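Local coordinates for protein glutathione transferase (Lolium rigidum, PDB 6ZB6) that probably conjugates glutathione to electrophilic xenobiotics such as herbicides, as a phi class plant enzyme linked to herbicide resistance, at residues 21-26 against 208-213; 2-7 against 77-82; 171-176 against 212-217. All blocks are in the same frame, centred on the assembly; numbering follows the deposited sequence.

Contact 1. Residues 21-26 against 208-213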
ATOM      1  N   PHE A  21       7.891   3.867   0.039  1.00 21.76           N
ATOM      2  CA  PHE A  21       8.356   5.134  -0.514  1.00 23.19           C
ATOM      3  C   PHE A  21       9.669   5.577   0.118  1.00 22.16           C
ATOM      4  O   PHE A  21      10.516   6.155  -0.575  1.00 22.91           O
ATOM      5  CB  PHE A  21       7.254   6.178  -0.395  1.00 21.60           C
ATOM      6  CG  PHE A  21       6.065   5.843  -1.244  1.00 21.31           C
ATOM      7  CD1 PHE A  21       6.187   5.817  -2.627  1.00 18.23           C
ATOM      8  CD2 PHE A  21       4.855   5.470  -0.667  1.00 18.50           C
ATOM      9  CE1 PHE A  21       5.108   5.478  -3.429  1.00 24.73           C
ATOM     10  CE2 PHE A  21       3.761   5.122  -1.469  1.00 19.93           C
ATOM     11  CZ  PHE A  21       3.885   5.126  -2.845  1.00 17.99           C
ATOM     12  N   LEU A  22       9.889   5.269   1.402  1.00 21.71           N
ATOM     13  CA  LEU A  22      11.201   5.508   1.990  1.00 20.62           C
ATOM     14  C   LEU A  22      12.286   4.762   1.227  1.00 25.17           C
ATOM     15  O   LEU A  22      13.365   5.303   0.974  1.00 25.99           O
ATOM     16  CB  LEU A  22      11.207   5.100   3.461  1.00 23.98           C
ATOM     17  CG  LEU A  22      10.555   6.094   4.437  1.00 21.95           C
ATOM     18  CD1 LEU A  22      10.236   5.415   5.767  1.00 20.00           C
ATOM     19  CD2 LEU A  22      11.446   7.338   4.633  1.00 22.99           C
ATOM     20  N   GLU A  23      12.022   3.510   0.848  1.00 21.92           N
ATOM     21  CA  GLU A  23      13.037   2.753   0.132  1.00 19.90           C
ATOM     22  C   GLU A  23      13.210   3.271  -1.286  1.00 21.48           C
ATOM     23  O   GLU A  23      14.319   3.227  -1.823  1.00 24.64           O
ATOM     24  CB  GLU A  23      12.677   1.266   0.121  1.00 15.87           C
ATOM     25  CG  GLU A  23      12.903   0.591   1.453  1.00 24.03           C
ATOM     26  CD  GLU A  23      14.370   0.435   1.781  1.00 27.76           C
ATOM     27  OE1 GLU A  23      15.199   0.429   0.844  1.00 33.03           O
ATOM     28  OE2 GLU A  23      14.698   0.316   2.983  1.00 35.11           O
ATOM     29  N   GLU A  24      12.134   3.769  -1.904  1.00 19.00           N
ATOM     30  CA  GLU A  24      12.239   4.261  -3.273  1.00 21.39           C
ATOM     31  C   GLU A  24      13.203   5.438  -3.369  1.00 29.35           C
ATOM     32  O   GLU A  24      13.928   5.573  -4.363  1.00 26.59           O
ATOM     33  CB  GLU A  24      10.857   4.650  -3.807  1.00 20.07           C
ATOM     34  CG  GLU A  24       9.984   3.440  -4.211  1.00 25.32           C
ATOM     35  CD  GLU A  24      10.382   2.795  -5.544  1.00 30.82           C
ATOM     36  OE1 GLU A  24      11.092   3.426  -6.355  1.00 31.43           O
ATOM     37  OE2 GLU A  24       9.963   1.643  -5.797  1.00 26.93           O
ATOM     38  N   VAL A  25      13.240   6.294  -2.342  1.00 26.18           N
ATOM     39  CA  VAL A  25      14.141   7.440  -2.341  1.00 27.30           C
ATOM     40  C   VAL A  25      15.418   7.179  -1.554  1.00 30.52           C
ATOM     41  O   VAL A  25      16.267   8.078  -1.439  1.00 33.49           O
ATOM     42  CB  VAL A  25      13.424   8.702  -1.817  1.00 28.39           C
ATOM     43  CG1 VAL A  25      12.178   8.960  -2.653  1.00 33.08           C
ATOM     44  CG2 VAL A  25      13.069   8.561  -0.322  1.00 25.67           C
ATOM     45  N   GLY A  26      15.582   5.979  -1.010  1.00 28.13           N
ATOM     46  CA  GLY A  26      16.829   5.630  -0.357  1.00 30.48           C
ATOM     47  C   GLY A  26      17.089   6.383   0.927  1.00 30.78           C
ATOM     48  O   GLY A  26      18.246   6.624   1.269  1.00 28.33           O
ATOM     49  N   LYS A 208      10.518  -5.423  -3.532  1.00 29.75           N
ATOM     50  CA  LYS A 208      11.056  -6.710  -3.099  1.00 33.99           C
ATOM     51  C   LYS A 208      11.492  -6.651  -1.648  1.00 34.52           C
ATOM     52  O   LYS A 208      11.254  -7.591  -0.875  1.00 29.17           O
ATOM     53  CB  LYS A 208      12.232  -7.120  -3.981  1.00 32.34           C
ATOM     54  CG  LYS A 208      11.818  -7.853  -5.229  1.00 35.60           C
ATOM     55  CD  LYS A 208      12.813  -7.625  -6.344  1.00 45.77           C
ATOM     56  CE  LYS A 208      13.374  -8.935  -6.850  1.00 57.91           C
ATOM     57  NZ  LYS A 208      14.221  -8.713  -8.051  1.00 65.89           N
ATOM     58  N   LYS A 209      12.113  -5.542  -1.258  1.00 31.63           N
ATOM     59  CA  LYS A 209      12.657  -5.437   0.087  1.00 31.05           C
ATOM     60  C   LYS A 209      11.548  -5.400   1.128  1.00 24.74           C
ATOM     61  O   LYS A 209      11.604  -6.121   2.129  1.00 32.38           O
ATOM     62  CB  LYS A 209      13.550  -4.205   0.187  1.00 31.52           C
ATOM     63  CG  LYS A 209      14.142  -3.977   1.569  1.00 32.33           C
ATOM     64  CD  LYS A 209      15.388  -3.127   1.483  1.00 37.17           C
ATOM     65  CE  LYS A 209      15.872  -2.711   2.857  1.00 39.68           C
ATOM     66  NZ  LYS A 209      17.077  -1.842   2.740  1.00 45.95           N
ATOM     67  N   ILE A 210      10.524  -4.565   0.915  1.00 21.70           N
ATOM     68  CA  ILE A 210       9.495  -4.413   1.939  1.00 22.68           C
ATOM     69  C   ILE A 210       8.612  -5.655   2.001  1.00 24.75           C
ATOM     70  O   ILE A 210       8.204  -6.089   3.087  1.00 27.33           O
ATOM     71  CB  ILE A 210       8.676  -3.130   1.693  1.00 24.81           C
ATOM     72  CG1 ILE A 210       9.583  -1.902   1.827  1.00 27.78           C
ATOM     73  CG2 ILE A 210       7.508  -3.038   2.666  1.00 26.44           C
ATOM     74  CD1 ILE A 210      10.478  -1.927   3.070  1.00 23.48           C
ATOM     75  N   SER A 211       8.313  -6.266   0.853  1.00 25.02           N
ATOM     76  CA  SER A 211       7.454  -7.447   0.903  1.00 32.89           C
ATOM     77  C   SER A 211       8.126  -8.579   1.679  1.00 36.14           C
ATOM     78  O   SER A 211       7.443  -9.377   2.333  1.00 29.82           O
ATOM     79  CB  SER A 211       7.065  -7.890  -0.514  1.00 38.09           C
ATOM     80  OG  SER A 211       8.193  -8.212  -1.302  1.00 44.46           O
ATOM     81  N   ALA A 212       9.462  -8.622   1.671  1.00 36.79           N
ATOM     82  CA  ALA A 212      10.190  -9.615   2.458  1.00 40.38           C
ATOM     83  C   ALA A 212      10.101  -9.343   3.956  1.00 44.15           C
ATOM     84  O   ALA A 212      10.276 -10.262   4.759  1.00 44.08           O
ATOM     85  CB  ALA A 212      11.656  -9.658   2.029  1.00 35.02           C
ATOM     86  N   THR A 213       9.862  -8.101   4.363  1.00 41.16           N
ATOM     87  CA  THR A 213       9.714  -7.820   5.784  1.00 46.63           C
ATOM     88  C   THR A 213       8.278  -7.966   6.260  1.00 48.07           C
ATOM     89  O   THR A 213       8.045  -8.025   7.470  1.00 52.04           O
ATOM     90  CB  THR A 213      10.218  -6.413   6.127  1.00 45.46           C
ATOM     91  OG1 THR A 213       9.257  -5.444   5.697  1.00 50.27           O
ATOM     92  CG2 THR A 213      11.543  -6.137   5.452  1.00 42.76           C
TER
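K209 reaches across to E23 along the outer side of the gap between helices 205-214 and 13-24. Its CG stands anti to the backbone N (chi1 178°) and the chain beyond runs extended, which carries the ammonium group to the carboxylate. The lysine lies roughly perpendicular to the glutamate. NZ lies 3.2 Å from E23 OE2, a salt bridge whose hydrogen bond is weak, and K209 CE is equally near that oxygen. OE2 also has a firmer partner, the hydroxyl of Y29, so the lysine is one of two groups held at this oxygen. I210, next in sequence, supplies the buried apolar part: its CD1 packs 3.9 Å from E23 CG, and the same side chain also packs on A16, L19 and V20 of helix 13-24. Three residues on, T213 OG1 donates to I210 O at 2.9 Å, in the carbonyl plane and on a lone pair; the same oxygen takes T213 N, so it is held by two donors of one residue. A salt bridge on the outer side, with an aliphatic contact beneath it, joins the first helix of the thioredoxin-like domain to the C-terminal helix, part of the interdomain interface of the glutathione transferase fold.

Contact 2. Residues 2-7 against 77-82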
ATOM      1  N   ALA A   2      19.313  12.989  11.889  1.00 91.68           N
ATOM      2  CA  ALA A   2      18.583  11.869  12.484  1.00 69.97           C
ATOM      3  C   ALA A   2      17.520  11.300  11.548  1.00 57.44           C
ATOM      4  O   ALA A   2      16.649  12.034  11.064  1.00 51.45           O
ATOM      5  CB  ALA A   2      17.950  12.283  13.814  1.00 55.16           C
ATOM      6  N   PRO A   3      17.557   9.992  11.285  1.00 38.46           N
ATOM      7  CA  PRO A   3      16.572   9.386  10.384  1.00 32.25           C
ATOM      8  C   PRO A   3      15.154   9.549  10.910  1.00 31.47           C
ATOM      9  O   PRO A   3      14.914   9.703  12.110  1.00 30.22           O
ATOM     10  CB  PRO A   3      16.977   7.907  10.355  1.00 28.41           C
ATOM     11  CG  PRO A   3      18.401   7.880  10.841  1.00 28.54           C
ATOM     12  CD  PRO A   3      18.486   8.996  11.842  1.00 30.94           C
ATOM     13  N   VAL A   4      14.203   9.483   9.990  1.00 27.66           N
ATOM     14  CA  VAL A   4      12.805   9.603  10.367  1.00 20.27           C
ATOM     15  C   VAL A   4      12.337   8.306  11.016  1.00 21.90           C
ATOM     16  O   VAL A   4      12.942   7.242  10.854  1.00 25.42           O
ATOM     17  CB  VAL A   4      11.947   9.972   9.148  1.00 22.72           C
ATOM     18  CG1 VAL A   4      12.401  11.315   8.595  1.00 24.53           C
ATOM     19  CG2 VAL A   4      12.034   8.857   8.071  1.00 20.88           C
ATOM     20  N   LYS A   5      11.249   8.397  11.774  1.00 20.59           N
ATOM     21  CA  LYS A   5      10.730   7.262  12.520  1.00 24.78           C
ATOM     22  C   LYS A   5       9.327   6.941  12.046  1.00 26.21           C
ATOM     23  O   LYS A   5       8.481   7.833  11.959  1.00 21.31           O
ATOM     24  CB  LYS A   5      10.687   7.533  14.025  1.00 21.66           C
ATOM     25  CG  LYS A   5      12.020   7.821  14.671  1.00 29.79           C
ATOM     26  CD  LYS A   5      11.810   7.975  16.173  1.00 36.63           C
ATOM     27  CE  LYS A   5      13.112   8.200  16.902  1.00 49.52           C
ATOM     28  NZ  LYS A   5      13.032   7.705  18.304  1.00 55.49           N
ATOM     29  N   VAL A   6       9.075   5.666  11.781  1.00 21.45           N
ATOM     30  CA  VAL A   6       7.739   5.171  11.474  1.00 20.59           C
ATOM     31  C   VAL A   6       7.296   4.292  12.631  1.00 26.92           C
ATOM     32  O   VAL A   6       8.026   3.381  13.040  1.00 26.27           O
ATOM     33  CB  VAL A   6       7.727   4.392  10.146  1.00 23.00           C
ATOM     34  CG1 VAL A   6       6.306   3.981   9.788  1.00 19.97           C
ATOM     35  CG2 VAL A   6       8.331   5.258   9.056  1.00 21.28           C
ATOM     36  N   PHE A   7       6.098   4.551  13.145  1.00 23.67           N
ATOM     37  CA  PHE A   7       5.560   3.830  14.295  1.00 20.53           C
ATOM     38  C   PHE A   7       4.545   2.800  13.814  1.00 27.47           C
ATOM     39  O   PHE A   7       3.551   3.156  13.172  1.00 23.10           O
ATOM     40  CB  PHE A   7       4.910   4.796  15.285  1.00 19.21           C
ATOM     41  CG  PHE A   7       5.885   5.747  15.914  1.00 22.31           C
ATOM     42  CD1 PHE A   7       6.174   6.959  15.305  1.00 25.53           C
ATOM     43  CD2 PHE A   7       6.544   5.409  17.092  1.00 24.66           C
ATOM     44  CE1 PHE A   7       7.090   7.841  15.864  1.00 25.06           C
ATOM     45  CE2 PHE A   7       7.461   6.289  17.668  1.00 26.98           C
ATOM     46  CZ  PHE A   7       7.735   7.501  17.051  1.00 28.58           C
ATOM     47  N   ARG A  77       8.679  14.288  -1.125  1.00 23.80           N
ATOM     48  CA  ARG A  77       9.077  15.673  -1.345  1.00 23.62           C
ATOM     49  C   ARG A  77      10.364  16.005  -0.609  1.00 25.60           C
ATOM     50  O   ARG A  77      11.269  16.628  -1.182  1.00 28.50           O
ATOM     51  CB  ARG A  77       7.950  16.613  -0.911  1.00 28.26           C
ATOM     52  CG  ARG A  77       6.738  16.573  -1.822  1.00 25.01           C
ATOM     53  CD  ARG A  77       5.533  17.247  -1.169  1.00 24.80           C
ATOM     54  NE  ARG A  77       4.346  17.044  -1.990  1.00 28.47           N
ATOM     55  CZ  ARG A  77       3.102  16.997  -1.525  1.00 29.67           C
ATOM     56  NH1 ARG A  77       2.867  17.162  -0.227  1.00 23.02           N
ATOM     57  NH2 ARG A  77       2.090  16.792  -2.364  1.00 27.98           N
ATOM     58  N   LYS A  78      10.469  15.591   0.655  1.00 26.58           N
ATOM     59  CA  LYS A  78      11.669  15.894   1.430  1.00 26.77           C
ATOM     60  C   LYS A  78      12.913  15.336   0.754  1.00 31.13           C
ATOM     61  O   LYS A  78      13.926  16.031   0.622  1.00 28.80           O
ATOM     62  CB  LYS A  78      11.539  15.335   2.848  1.00 29.37           C
ATOM     63  CG  LYS A  78      12.743  15.662   3.738  1.00 33.20           C
ATOM     64  CD  LYS A  78      12.680  14.928   5.059  1.00 37.13           C
ATOM     65  CE  LYS A  78      13.791  15.389   5.981  1.00 43.30           C
ATOM     66  NZ  LYS A  78      14.099  14.343   6.974  1.00 48.25           N
ATOM     67  N   TYR A  79      12.847  14.087   0.287  1.00 23.90           N
ATOM     68  CA  TYR A  79      14.016  13.420  -0.266  1.00 29.33           C
ATOM     69  C   TYR A  79      14.060  13.467  -1.784  1.00 33.16           C
ATOM     70  O   TYR A  79      14.781  12.674  -2.389  1.00 42.33           O
ATOM     71  CB  TYR A  79      14.073  11.971   0.222  1.00 25.68           C
ATOM     72  CG  TYR A  79      14.244  11.884   1.719  1.00 28.67           C
ATOM     73  CD1 TYR A  79      15.481  12.109   2.312  1.00 32.75           C
ATOM     74  CD2 TYR A  79      13.165  11.595   2.541  1.00 25.14           C
ATOM     75  CE1 TYR A  79      15.634  12.038   3.685  1.00 38.99           C
ATOM     76  CE2 TYR A  79      13.308  11.520   3.907  1.00 33.39           C
ATOM     77  CZ  TYR A  79      14.539  11.741   4.476  1.00 42.07           C
ATOM     78  OH  TYR A  79      14.666  11.669   5.844  1.00 47.26           O
ATOM     79  N   LYS A  80      13.316  14.387  -2.404  1.00 35.70           N
ATOM     80  CA  LYS A  80      13.206  14.471  -3.859  1.00 41.31           C
ATOM     81  C   LYS A  80      14.580  14.340  -4.503  1.00 54.23           C
ATOM     82  O   LYS A  80      15.450  15.195  -4.302  1.00 45.23           O
ATOM     83  CB  LYS A  80      12.520  15.779  -4.275  1.00 45.64           C
ATOM     84  CG  LYS A  80      12.363  15.955  -5.781  1.00 52.11           C
ATOM     85  CD  LYS A  80      11.459  14.883  -6.399  1.00 58.10           C
ATOM     86  CE  LYS A  80      11.332  15.057  -7.915  1.00 57.48           C
ATOM     87  NZ  LYS A  80      12.590  14.741  -8.663  1.00 50.16           N
ATOM     88  N   THR A  81      14.778  13.242  -5.241  1.00 74.73           N
ATOM     89  CA  THR A  81      16.107  12.834  -5.687  1.00 86.56           C
ATOM     90  C   THR A  81      16.508  13.546  -6.971  1.00 90.48           C
ATOM     91  O   THR A  81      17.608  14.099  -7.066  1.00 95.69           O
ATOM     92  CB  THR A  81      16.155  11.314  -5.909  1.00 87.87           C
ATOM     93  OG1 THR A  81      15.757  10.622  -4.718  1.00 87.06           O
ATOM     94  CG2 THR A  81      17.563  10.885  -6.285  1.00 86.02           C
ATOM     95  N   GLY A  82      15.629  13.537  -7.968  1.00 87.48           N
ATOM     96  CA  GLY A  82      16.020  13.835  -9.331  1.00 88.88           C
ATOM     97  C   GLY A  82      16.122  12.549 -10.128  1.00 87.06           C
ATOM     98  O   GLY A  82      15.699  12.484 -11.287  1.00 85.33           O
TER
HETATM   99  O   HOH W   1      15.425  13.649   9.184  1.00 52.57           O
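V4, in strand 4-7, meets the side chains of K78, the last residue of helix 68-78, and Y79 just beyond it, within the thioredoxin-like N-terminal domain of the glutathione transferase fold. Strand 4-7 is an inner strand of the four-stranded mixed sheet, between 29-32 and 57-60, and the helix arrives after the last strand, 63-66. The backbones stay well apart, the nearest CA atoms being those of V4 and K78 at 11.0 Å, and long side chains bridge the distance.

The direct contacts across the gap are van der Waals. A single methyl of V4, CG1, lies 3.6 Å from Y79 OH and 3.8 Å from K78 NZ, so it abuts the polar ends of both chains. Y79 comes at V4 from the opposite direction. V4 also packs on L22, Y29 and F58, with its other methyl, CG2, against L22.

Polar links gather at the lysine. Its chain is extended throughout, chi1 of -178° directing CG away from the residue's own N, and this brings NZ to the level of the tyrosine hydroxyl, to which it donates at 3.0 Å. NZ also forms a salt bridge with D60 of strand 57-60, which probably stabilises its positive charge. Between the two segments the polar link is a water: it accepts from K78 NZ and donates to the carbonyl oxygen of A2, although A2 itself is poorly ordered.

The aliphatic part of the lysine lies against the tyrosine. K78 runs along one face of the Y79 ring, and its CG sits 4.1 Å above the plane, over the ring centre.

Contact 3. Residues 171-176 against 212-217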
ATOM      1  N   ASN A 171       1.004   2.797  -4.612  1.00 19.45           N
ATOM      2  CA  ASN A 171       0.005   2.743  -3.548  1.00 17.68           C
ATOM      3  C   ASN A 171      -0.845   1.483  -3.601  1.00 17.32           C
ATOM      4  O   ASN A 171      -1.480   1.133  -2.598  1.00 18.08           O
ATOM      5  CB  ASN A 171      -0.901   3.968  -3.616  1.00 17.31           C
ATOM      6  CG  ASN A 171      -0.359   5.128  -2.793  1.00 23.32           C
ATOM      7  OD1 ASN A 171      -0.091   4.970  -1.605  1.00 22.94           O
ATOM      8  ND2 ASN A 171      -0.174   6.288  -3.426  1.00 20.80           N
ATOM      9  N   HIS A 172      -0.871   0.794  -4.745  1.00 20.00           N
ATOM     10  CA  HIS A 172      -1.582  -0.464  -4.902  1.00 19.98           C
ATOM     11  C   HIS A 172      -0.860  -1.644  -4.268  1.00 22.59           C
ATOM     12  O   HIS A 172      -1.476  -2.701  -4.107  1.00 22.30           O
ATOM     13  CB  HIS A 172      -1.812  -0.751  -6.395  1.00 20.72           C
ATOM     14  CG  HIS A 172      -2.867   0.112  -7.022  1.00 20.50           C
ATOM     15  ND1 HIS A 172      -2.642   1.424  -7.390  1.00 20.37           N
ATOM     16  CD2 HIS A 172      -4.161  -0.144  -7.324  1.00 20.62           C
ATOM     17  CE1 HIS A 172      -3.746   1.930  -7.907  1.00 22.66           C
ATOM     18  NE2 HIS A 172      -4.684   0.998  -7.882  1.00 21.66           N
ATOM     19  N   PHE A 173       0.414  -1.492  -3.875  1.00 19.65           N
ATOM     20  CA  PHE A 173       1.184  -2.663  -3.450  1.00 18.67           C
ATOM     21  C   PHE A 173       0.703  -3.297  -2.145  1.00 20.26           C
ATOM     22  O   PHE A 173       0.464  -4.517  -2.124  1.00 20.47           O
ATOM     23  CB  PHE A 173       2.669  -2.317  -3.364  1.00 18.05           C
ATOM     24  CG  PHE A 173       3.432  -3.275  -2.512  1.00 25.23           C
ATOM     25  CD1 PHE A 173       3.728  -4.551  -2.988  1.00 22.29           C
ATOM     26  CD2 PHE A 173       3.800  -2.931  -1.225  1.00 21.60           C
ATOM     27  CE1 PHE A 173       4.403  -5.451  -2.200  1.00 21.91           C
ATOM     28  CE2 PHE A 173       4.473  -3.816  -0.427  1.00 23.96           C
ATOM     29  CZ  PHE A 173       4.782  -5.095  -0.916  1.00 23.51           C
ATOM     30  N   PRO A 174       0.611  -2.577  -1.021  1.00 18.67           N
ATOM     31  CA  PRO A 174       0.476  -3.280   0.272  1.00 14.64           C
ATOM     32  C   PRO A 174      -0.758  -4.150   0.408  1.00 17.37           C
ATOM     33  O   PRO A 174      -0.644  -5.285   0.894  1.00 21.74           O
ATOM     34  CB  PRO A 174       0.453  -2.135   1.299  1.00 15.03           C
ATOM     35  CG  PRO A 174       1.102  -0.989   0.603  1.00 21.73           C
ATOM     36  CD  PRO A 174       0.723  -1.116  -0.840  1.00 16.09           C
ATOM     37  N   TYR A 175      -1.935  -3.673  -0.002  1.00 18.26           N
ATOM     38  CA  TYR A 175      -3.101  -4.545   0.124  1.00 19.56           C
ATOM     39  C   TYR A 175      -3.111  -5.627  -0.948  1.00 19.60           C
ATOM     40  O   TYR A 175      -3.526  -6.755  -0.676  1.00 21.54           O
ATOM     41  CB  TYR A 175      -4.400  -3.746   0.062  1.00 23.33           C
ATOM     42  CG  TYR A 175      -4.716  -2.970   1.328  1.00 20.23           C
ATOM     43  CD1 TYR A 175      -4.149  -1.736   1.552  1.00 19.31           C
ATOM     44  CD2 TYR A 175      -5.596  -3.474   2.286  1.00 27.43           C
ATOM     45  CE1 TYR A 175      -4.424  -1.013   2.695  1.00 21.90           C
ATOM     46  CE2 TYR A 175      -5.894  -2.753   3.442  1.00 29.28           C
ATOM     47  CZ  TYR A 175      -5.298  -1.517   3.640  1.00 29.89           C
ATOM     48  OH  TYR A 175      -5.570  -0.758   4.766  1.00 29.34           O
ATOM     49  N   THR A 176      -2.694  -5.303  -2.178  1.00 18.78           N
ATOM     50  CA  THR A 176      -2.701  -6.320  -3.234  1.00 20.02           C
ATOM     51  C   THR A 176      -1.705  -7.426  -2.921  1.00 24.01           C
ATOM     52  O   THR A 176      -1.960  -8.602  -3.210  1.00 22.54           O
ATOM     53  CB  THR A 176      -2.391  -5.687  -4.593  1.00 22.51           C
ATOM     54  OG1 THR A 176      -3.338  -4.649  -4.847  1.00 22.86           O
ATOM     55  CG2 THR A 176      -2.493  -6.729  -5.752  1.00 16.34           C
ATOM     56  N   ALA A 212       9.462  -8.622   1.671  1.00 36.79           N
ATOM     57  CA  ALA A 212      10.190  -9.615   2.458  1.00 40.38           C
ATOM     58  C   ALA A 212      10.101  -9.343   3.956  1.00 44.15           C
ATOM     59  O   ALA A 212      10.276 -10.262   4.759  1.00 44.08           O
ATOM     60  CB  ALA A 212      11.656  -9.658   2.029  1.00 35.02           C
ATOM     61  N   THR A 213       9.862  -8.101   4.363  1.00 41.16           N
ATOM     62  CA  THR A 213       9.714  -7.820   5.784  1.00 46.63           C
ATOM     63  C   THR A 213       8.278  -7.966   6.260  1.00 48.07           C
ATOM     64  O   THR A 213       8.045  -8.025   7.470  1.00 52.04           O
ATOM     65  CB  THR A 213      10.218  -6.413   6.127  1.00 45.46           C
ATOM     66  OG1 THR A 213       9.257  -5.444   5.697  1.00 50.27           O
ATOM     67  CG2 THR A 213      11.543  -6.137   5.452  1.00 42.76           C
ATOM     68  N   MET A 214       7.317  -8.019   5.342  1.00 55.87           N
ATOM     69  CA  MET A 214       5.933  -8.277   5.719  1.00 59.32           C
ATOM     70  C   MET A 214       5.667  -9.765   5.926  1.00 79.40           C
ATOM     71  O   MET A 214       4.856 -10.123   6.787  1.00 74.15           O
ATOM     72  CB  MET A 214       4.997  -7.703   4.654  1.00 46.22           C
ATOM     73  CG  MET A 214       5.242  -6.222   4.361  1.00 29.34           C
ATOM     74  SD  MET A 214       4.476  -5.680   2.830  1.00 26.80           S
ATOM     75  CE  MET A 214       2.754  -5.921   3.248  1.00 25.04           C
ATOM     76  N   VAL A 215       6.368 -10.621   5.180  1.00104.36           N
ATOM     77  CA  VAL A 215       6.269 -12.090   5.142  1.00125.16           C
ATOM     78  C   VAL A 215       4.859 -12.633   5.374  1.00150.55           C
ATOM     79  O   VAL A 215       4.388 -12.688   6.520  1.00155.78           O
ATOM     80  CB  VAL A 215       7.262 -12.755   6.120  1.00119.55           C
ATOM     81  CG1 VAL A 215       8.671 -12.724   5.552  1.00117.62           C
ATOM     82  CG2 VAL A 215       7.232 -12.125   7.515  1.00115.57           C
ATOM     83  N   PRO A 216       4.173 -13.084   4.327  1.00166.67           N
ATOM     84  CA  PRO A 216       2.894 -13.790   4.511  1.00174.55           C
ATOM     85  C   PRO A 216       3.136 -15.208   5.004  1.00178.59           C
ATOM     86  O   PRO A 216       4.258 -15.535   5.419  1.00181.32           O
ATOM     87  CB  PRO A 216       2.276 -13.782   3.099  1.00174.97           C
ATOM     88  CG  PRO A 216       3.209 -12.979   2.233  1.00173.81           C
ATOM     89  CD  PRO A 216       4.538 -12.978   2.907  1.00172.08           C
ATOM     90  N   PRO A 217       2.109 -16.072   5.018  1.00176.08           N
ATOM     91  CA  PRO A 217       2.384 -17.506   5.227  1.00174.46           C
ATOM     92  C   PRO A 217       3.541 -18.048   4.389  1.00171.85           C
ATOM     93  O   PRO A 217       4.459 -18.650   4.958  1.00171.62           O
ATOM     94  CB  PRO A 217       1.033 -18.147   4.889  1.00174.98           C
ATOM     95  CG  PRO A 217       0.043 -17.134   5.421  1.00174.18           C
ATOM     96  CD  PRO A 217       0.681 -15.765   5.243  1.00173.96           C
TER
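A buried Met-aromatic contact joins helix 173-179 to the end of helix 205-214, between F173 and M214. The sulfur is the touching atom: M214 SD lies 3.8 Å from both CE2 and CZ of F173, the far end of the ring. It stands 4.8 Å from the ring centroid and 68° off the normal, an oblique approach. The phenylalanine and the methionine run antiparallel, side by side. With chi1 at 160°, the F173 ring is thrown to the side away from its backbone N, and although its CB bond does not aim at the other helix, the ring swings across to meet the sulfur. The methionine chain bends at its last torsion (chi3 64°), turning the terminal methyl toward helix 173-179, where CE lies 4.2 Å from P174 O. That is plain van der Waals contact.

Both residues are also packed against helix 13-24, F173 on V20 and M214 on A16, while F177 packs on both, its ring meeting that of F173. On the 171-176 side, T176 OG1 donates to H172 O at 2.8 Å, tilted 15° from the carbonyl plane, and ties T176 back to H172. The adjacent Y175 points away from this packing; it touches the bound S-(p-nitrobenzyl)glutathione, and its hydroxyl bonds to N14. The contact belongs to the helical C-terminal domain of a glutathione transferase, where it meets helix 13-24 of the thioredoxin-like domain, next to Y175 of the ligand pocket.

Overall arrangement
Helix 205-214 carries contacts 1 and 3, whose centres are 11 Å apart and which share A212 and T213; they also meet directly, S211 CB lying 3.6 Å from F173 CZ. Contact 2 belongs to the N-terminal domain and joins contact 1 through helix 13-24 and the loop after it: V25 CG2 packs 3.6 Å from Y79 CB, and L22 CD2 lies 3.8 Å from V4 CG2. Contacts 2 and 3 do not touch: their centres are about 21 Å and their nearest atoms about 11 Å apart. Contact 3 reaches the ligand, Y175 touching S-(p-nitrobenzyl)glutathione, while the side chains of P174 and of I210 in contact 1 lie about 9 Å and 13 Å from it.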